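Hen1 (Anabaena variabilis, PDB 3JWH) probably transfers a methyl group from S-adenosylmethionine to the 2'-hydroxyl of the 3'-terminal nucleotide of RNA. Local coordinates at residues Cys38-Lys49 and Ser65-Leu76. Numbering follows the deposited sequence.
Sequences CGQGNLLKILLK and SLEIAQERLDRL. With SAH (S-adenosyl-L-homocysteine), chain C.
R72 and A69 of helix 63-73 close on the backbone of Q40 in a helix-to-loop contact that continues as apolar packing along helix 42-49 in the Rossmann-like methyltransferase fold. The loop 38-41 is the glycine-rich turn after strand 32-36, and G39 CA lies 3.3 Å from O3' of the bound S-adenosyl-L-homocysteine. Axes of 42-49 and 65-73 pass 9.7 Å apart at 35°, running roughly in the same direction on one side of the sheet.

Q40 O takes one hydrogen bond, from R72 NH1 (2.9 Å) above the carbonyl plane, and a weaker CA-H...O contact from A69 CA (3.0 Å). With CG lodged between backbone N and carbonyl carbon (chi1 39°) and a bend at chi3, the R72 chain turns its guanidinium to the start of helix 42-49. There G41 O lies at the guanidinium edge and K45 CD over one face. N42 OD1 lies above the other, offset toward the rim near NH2, close but not hydrogen-bonded; the N42 amide plane stands almost perpendicular to the guanidinium (87°).

Further along, L73 CD2 presses on K45 CA, packing helix against helix. L76, in the turn just beyond helix 63-73, continues the apolar seam: its CD2 fits tightly against K49 CD (3.3 Å) and K45 CE, and its CD1 meets L48 CD1 at 4.1 Å. Nearer the ligand, C38 SG touches L66 CD1 at 3.6 Å.

The R72 bond thus joins a side-chain donor to a main-chain acceptor in the ligand-contacting loop. K45 NZ stays 4.7 Å from the like-charged R72 NH2, so the lysine probably contributes methylenes here, not charge pairing.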
loop_
_atom_site.group_PDB
_atom_site.type_symbol
_atom_site.label_atom_id
_atom_site.label_comp_id
_atom_site.label_asym_id
_atom_site.label_seq_id
_atom_site.Cartn_x
_atom_site.Cartn_y
_atom_site.Cartn_z
ATOM N N CYS A 38 -7.352 -2.784 0.635
ATOM C CA CYS A 38 -7.444 -2.168 1.952
ATOM C C CYS A 38 -7.812 -3.076 3.130
ATOM O O CYS A 38 -7.606 -2.704 4.283
ATOM C CB CYS A 38 -8.414 -0.989 1.887
ATOM S SG CYS A 38 -10.132 -1.462 1.685
ATOM N N GLY A 39 -8.356 -4.251 2.851
ATOM C CA GLY A 39 -8.721 -5.142 3.931
ATOM C C GLY A 39 -9.666 -4.503 4.936
ATOM O O GLY A 39 -10.583 -3.768 4.560
ATOM N N GLN A 40 -9.420 -4.757 6.217
ATOM C CA GLN A 40 -10.267 -4.234 7.285
ATOM C C GLN A 40 -10.151 -2.736 7.540
ATOM O O GLN A 40 -10.831 -2.211 8.417
ATOM C CB GLN A 40 -9.988 -4.973 8.591
ATOM C CG GLN A 40 -9.924 -6.477 8.447
ATOM C CD GLN A 40 -10.053 -7.189 9.782
ATOM O OE1 GLN A 40 -9.469 -6.767 10.787
ATOM N NE2 GLN A 40 -10.814 -8.278 9.794
ATOM N N GLY A 41 -9.282 -2.052 6.802
ATOM C CA GLY A 41 -9.155 -0.615 6.965
ATOM C C GLY A 41 -8.215 -0.109 8.041
ATOM O O GLY A 41 -8.398 0.993 8.554
ATOM N N ASN A 42 -7.204 -0.895 8.386
ATOM C CA ASN A 42 -6.260 -0.472 9.415
ATOM C C ASN A 42 -5.610 0.840 9.014
ATOM O O ASN A 42 -5.646 1.812 9.766
ATOM C CB ASN A 42 -5.211 -1.552 9.659
ATOM C CG ASN A 42 -5.795 -2.770 10.342
ATOM O OD1 ASN A 42 -6.739 -2.653 11.135
ATOM N ND2 ASN A 42 -5.232 -3.949 10.058
ATOM N N LEU A 43 -5.041 0.884 7.812
ATOM C CA LEU A 43 -4.432 2.114 7.344
ATOM C C LEU A 43 -5.505 3.179 7.076
ATOM O O LEU A 43 -5.280 4.368 7.321
ATOM C CB LEU A 43 -3.612 1.858 6.080
ATOM C CG LEU A 43 -3.121 3.134 5.395
ATOM C CD1 LEU A 43 -2.157 3.886 6.309
ATOM C CD2 LEU A 43 -2.450 2.781 4.086
ATOM N N LEU A 44 -6.675 2.762 6.577
ATOM C CA LEU A 44 -7.751 3.731 6.302
ATOM C C LEU A 44 -8.181 4.456 7.594
ATOM O O LEU A 44 -8.492 5.644 7.564
ATOM C CB LEU A 44 -8.979 3.043 5.673
ATOM C CG LEU A 44 -8.881 2.303 4.326
ATOM C CD1 LEU A 44 -10.268 1.802 3.976
ATOM C CD2 LEU A 44 -8.340 3.200 3.205
ATOM N N LYS A 45 -8.199 3.748 8.721
ATOM C CA LYS A 45 -8.583 4.360 9.999
ATOM C C LYS A 45 -7.613 5.475 10.381
ATOM O O LYS A 45 -8.025 6.565 10.780
ATOM C CB LYS A 45 -8.619 3.301 11.104
ATOM C CG LYS A 45 -9.053 3.836 12.459
ATOM C CD LYS A 45 -9.439 2.717 13.414
ATOM C CE LYS A 45 -10.264 3.257 14.577
ATOM N NZ LYS A 45 -10.773 2.171 15.475
ATOM N N ILE A 46 -6.319 5.198 10.237
ATOM C CA ILE A 46 -5.281 6.169 10.550
ATOM C C ILE A 46 -5.299 7.399 9.632
ATOM O O ILE A 46 -5.073 8.510 10.087
ATOM C CB ILE A 46 -3.876 5.482 10.514
ATOM C CG1 ILE A 46 -3.731 4.569 11.736
ATOM C CG2 ILE A 46 -2.755 6.524 10.519
ATOM C CD1 ILE A 46 -2.612 3.559 11.622
ATOM N N LEU A 47 -5.571 7.212 8.342
ATOM C CA LEU A 47 -5.613 8.343 7.416
ATOM C C LEU A 47 -6.839 9.245 7.628
ATOM O O LEU A 47 -6.742 10.471 7.572
ATOM C CB LEU A 47 -5.619 7.841 5.964
ATOM C CG LEU A 47 -4.450 6.991 5.462
ATOM C CD1 LEU A 47 -4.605 6.764 3.958
ATOM C CD2 LEU A 47 -3.121 7.688 5.765
ATOM N N LEU A 48 -7.994 8.630 7.856
ATOM C CA LEU A 48 -9.240 9.366 8.046
ATOM C C LEU A 48 -9.176 10.254 9.290
ATOM O O LEU A 48 -9.686 11.378 9.297
ATOM C CB LEU A 48 -10.410 8.388 8.193
ATOM C CG LEU A 48 -11.711 8.614 7.401
ATOM C CD1 LEU A 48 -12.882 8.123 8.259
ATOM C CD2 LEU A 48 -11.904 10.076 7.023
ATOM N N LYS A 49 -8.552 9.738 10.339
ATOM C CA LYS A 49 -8.409 10.465 11.599
ATOM C C LYS A 49 -7.468 11.644 11.457
ATOM O O LYS A 49 -7.609 12.630 12.160
ATOM C CB LYS A 49 -7.868 9.545 12.704
ATOM C CG LYS A 49 -8.833 8.478 13.169
ATOM C CD LYS A 49 -8.193 7.571 14.222
ATOM C CE LYS A 49 -7.010 6.805 13.643
ATOM N NZ LYS A 49 -6.398 5.857 14.617
ATOM N N SER A 65 -14.592 -8.042 4.184
ATOM C CA SER A 65 -13.577 -7.121 4.671
ATOM C C SER A 65 -14.005 -5.665 4.604
ATOM O O SER A 65 -13.703 -4.888 5.514
ATOM C CB SER A 65 -12.288 -7.315 3.891
ATOM O OG SER A 65 -11.696 -8.549 4.247
ATOM N N LEU A 66 -14.698 -5.283 3.534
ATOM C CA LEU A 66 -15.150 -3.902 3.401
ATOM C C LEU A 66 -16.219 -3.572 4.439
ATOM O O LEU A 66 -16.263 -2.456 4.933
ATOM C CB LEU A 66 -15.698 -3.629 1.992
ATOM C CG LEU A 66 -14.844 -3.036 0.854
ATOM C CD1 LEU A 66 -13.382 -2.891 1.213
ATOM C CD2 LEU A 66 -15.021 -3.909 -0.352
ATOM N N GLU A 67 -17.091 -4.521 4.762
ATOM C CA GLU A 67 -18.128 -4.252 5.763
ATOM C C GLU A 67 -17.452 -4.034 7.113
ATOM O O GLU A 67 -17.814 -3.137 7.870
ATOM C CB GLU A 67 -19.125 -5.414 5.873
ATOM C CG GLU A 67 -20.056 -5.598 4.669
ATOM C CD GLU A 67 -20.983 -4.406 4.418
ATOM O OE1 GLU A 67 -20.477 -3.312 4.086
ATOM O OE2 GLU A 67 -22.221 -4.563 4.550
ATOM N N ILE A 68 -16.462 -4.862 7.415
ATOM C CA ILE A 68 -15.743 -4.726 8.665
ATOM C C ILE A 68 -15.024 -3.376 8.695
ATOM O O ILE A 68 -15.073 -2.671 9.700
ATOM C CB ILE A 68 -14.756 -5.901 8.844
ATOM C CG1 ILE A 68 -15.563 -7.199 9.027
ATOM C CG2 ILE A 68 -13.848 -5.657 10.034
ATOM C CD1 ILE A 68 -14.737 -8.448 9.061
ATOM N N ALA A 69 -14.379 -3.002 7.591
ATOM C CA ALA A 69 -13.681 -1.717 7.525
ATOM C C ALA A 69 -14.626 -0.569 7.893
ATOM O O ALA A 69 -14.294 0.287 8.717
ATOM C CB ALA A 69 -13.122 -1.496 6.136
ATOM N N GLN A 70 -15.801 -0.555 7.267
ATOM C CA GLN A 70 -16.801 0.476 7.511
ATOM C C GLN A 70 -17.188 0.460 8.992
ATOM O O GLN A 70 -17.397 1.501 9.611
ATOM C CB GLN A 70 -18.033 0.210 6.630
ATOM C CG GLN A 70 -19.066 1.319 6.602
ATOM C CD GLN A 70 -18.456 2.663 6.261
ATOM O OE1 GLN A 70 -17.866 3.318 7.122
ATOM N NE2 GLN A 70 -18.575 3.075 5.001
ATOM N N GLU A 71 -17.256 -0.738 9.556
ATOM C CA GLU A 71 -17.623 -0.921 10.951
ATOM C C GLU A 71 -16.665 -0.234 11.920
ATOM O O GLU A 71 -17.089 0.587 12.730
ATOM C CB GLU A 71 -17.705 -2.413 11.258
ATOM C CG GLU A 71 -18.300 -2.754 12.610
ATOM C CD GLU A 71 -18.634 -4.233 12.713
ATOM O OE1 GLU A 71 -17.742 -5.067 12.427
ATOM O OE2 GLU A 71 -19.786 -4.563 13.078
ATOM N N ARG A 72 -15.378 -0.551 11.851
ATOM C CA ARG A 72 -14.448 0.090 12.768
ATOM C C ARG A 72 -14.206 1.559 12.427
ATOM O O ARG A 72 -13.959 2.378 13.322
ATOM C CB ARG A 72 -13.133 -0.691 12.858
ATOM C CG ARG A 72 -12.613 -1.285 11.581
ATOM C CD ARG A 72 -11.558 -2.345 11.898
ATOM N NE ARG A 72 -10.363 -1.784 12.531
ATOM C CZ ARG A 72 -9.452 -1.040 11.906
ATOM N NH1 ARG A 72 -9.585 -0.756 10.618
ATOM N NH2 ARG A 72 -8.400 -0.581 12.570
ATOM N N LEU A 73 -14.305 1.906 11.149
ATOM C CA LEU A 73 -14.108 3.292 10.759
ATOM C C LEU A 73 -15.196 4.115 11.413
ATOM O O LEU A 73 -15.022 5.306 11.654
ATOM C CB LEU A 73 -14.159 3.464 9.238
ATOM C CG LEU A 73 -12.870 3.132 8.465
ATOM C CD1 LEU A 73 -13.116 3.149 6.960
ATOM C CD2 LEU A 73 -11.792 4.127 8.822
ATOM N N ASP A 74 -16.319 3.473 11.719
ATOM C CA ASP A 74 -17.427 4.176 12.345
ATOM C C ASP A 74 -17.251 4.345 13.838
ATOM O O ASP A 74 -18.039 5.017 14.479
ATOM C CB ASP A 74 -18.751 3.469 12.058
ATOM C CG ASP A 74 -19.299 3.812 10.694
ATOM O OD1 ASP A 74 -19.222 4.992 10.324
ATOM O OD2 ASP A 74 -19.807 2.915 9.999
ATOM N N ARG A 75 -16.224 3.721 14.398
ATOM C CA ARG A 75 -15.960 3.854 15.820
ATOM C C ARG A 75 -15.253 5.189 16.058
ATOM O O ARG A 75 -14.997 5.577 17.199
ATOM C CB ARG A 75 -15.104 2.683 16.307
ATOM C CG ARG A 75 -15.813 1.327 16.193
ATOM C CD ARG A 75 -14.859 0.170 16.457
ATOM N NE ARG A 75 -15.496 -1.134 16.276
ATOM C CZ ARG A 75 -14.834 -2.290 16.270
ATOM N NH1 ARG A 75 -13.515 -2.301 16.431
ATOM N NH2 ARG A 75 -15.486 -3.434 16.101
ATOM N N LEU A 76 -14.961 5.899 14.972
ATOM C CA LEU A 76 -14.299 7.194 15.056
ATOM C C LEU A 76 -15.298 8.326 15.275
ATOM O O LEU A 76 -16.460 8.242 14.877
ATOM C CB LEU A 76 -13.519 7.488 13.774
ATOM C CG LEU A 76 -12.414 6.521 13.356
ATOM C CD1 LEU A 76 -11.852 6.966 12.025
ATOM C CD2 LEU A 76 -11.327 6.481 14.396
HETATM N N SAH C . -3.671 -4.007 3.612
HETATM C CA SAH C . -4.438 -4.582 4.728
HETATM C CB SAH C . -4.267 -6.103 4.730
HETATM C CG SAH C . -4.713 -6.691 3.391
HETATM S SD SAH C . -4.491 -8.504 3.257
HETATM C C SAH C . -3.914 -4.025 6.053
HETATM O O SAH C . -3.044 -4.705 6.639
HETATM O OXT SAH C . -4.394 -2.939 6.446
HETATM C "C5'" SAH C . -4.731 -8.641 1.450
HETATM C "C4'" SAH C . -5.956 -7.846 0.992
HETATM O "O4'" SAH C . -5.945 -7.771 -0.445
HETATM C "C3'" SAH C . -7.243 -8.570 1.397
HETATM O "O3'" SAH C . -8.250 -7.617 1.745
HETATM C "C2'" SAH C . -7.610 -9.286 0.097
HETATM O "O2'" SAH C . -9.023 -9.507 0.066
HETATM C "C1'" SAH C . -7.248 -8.177 -0.888
HETATM N N9 SAH C . -7.149 -8.677 -2.277
HETATM C C8 SAH C . -6.504 -9.774 -2.665
HETATM N N7 SAH C . -6.593 -9.898 -3.987
HETATM C C5 SAH C . -7.301 -8.872 -4.447
HETATM C C6 SAH C . -7.719 -8.473 -5.706
HETATM N N6 SAH C . -7.412 -9.199 -6.781
HETATM N N1 SAH C . -8.444 -7.359 -5.826
HETATM C C2 SAH C . -8.767 -6.636 -4.762
HETATM N N3 SAH C . -8.388 -6.987 -3.549
HETATM C C4 SAH C . -7.658 -8.093 -3.355
#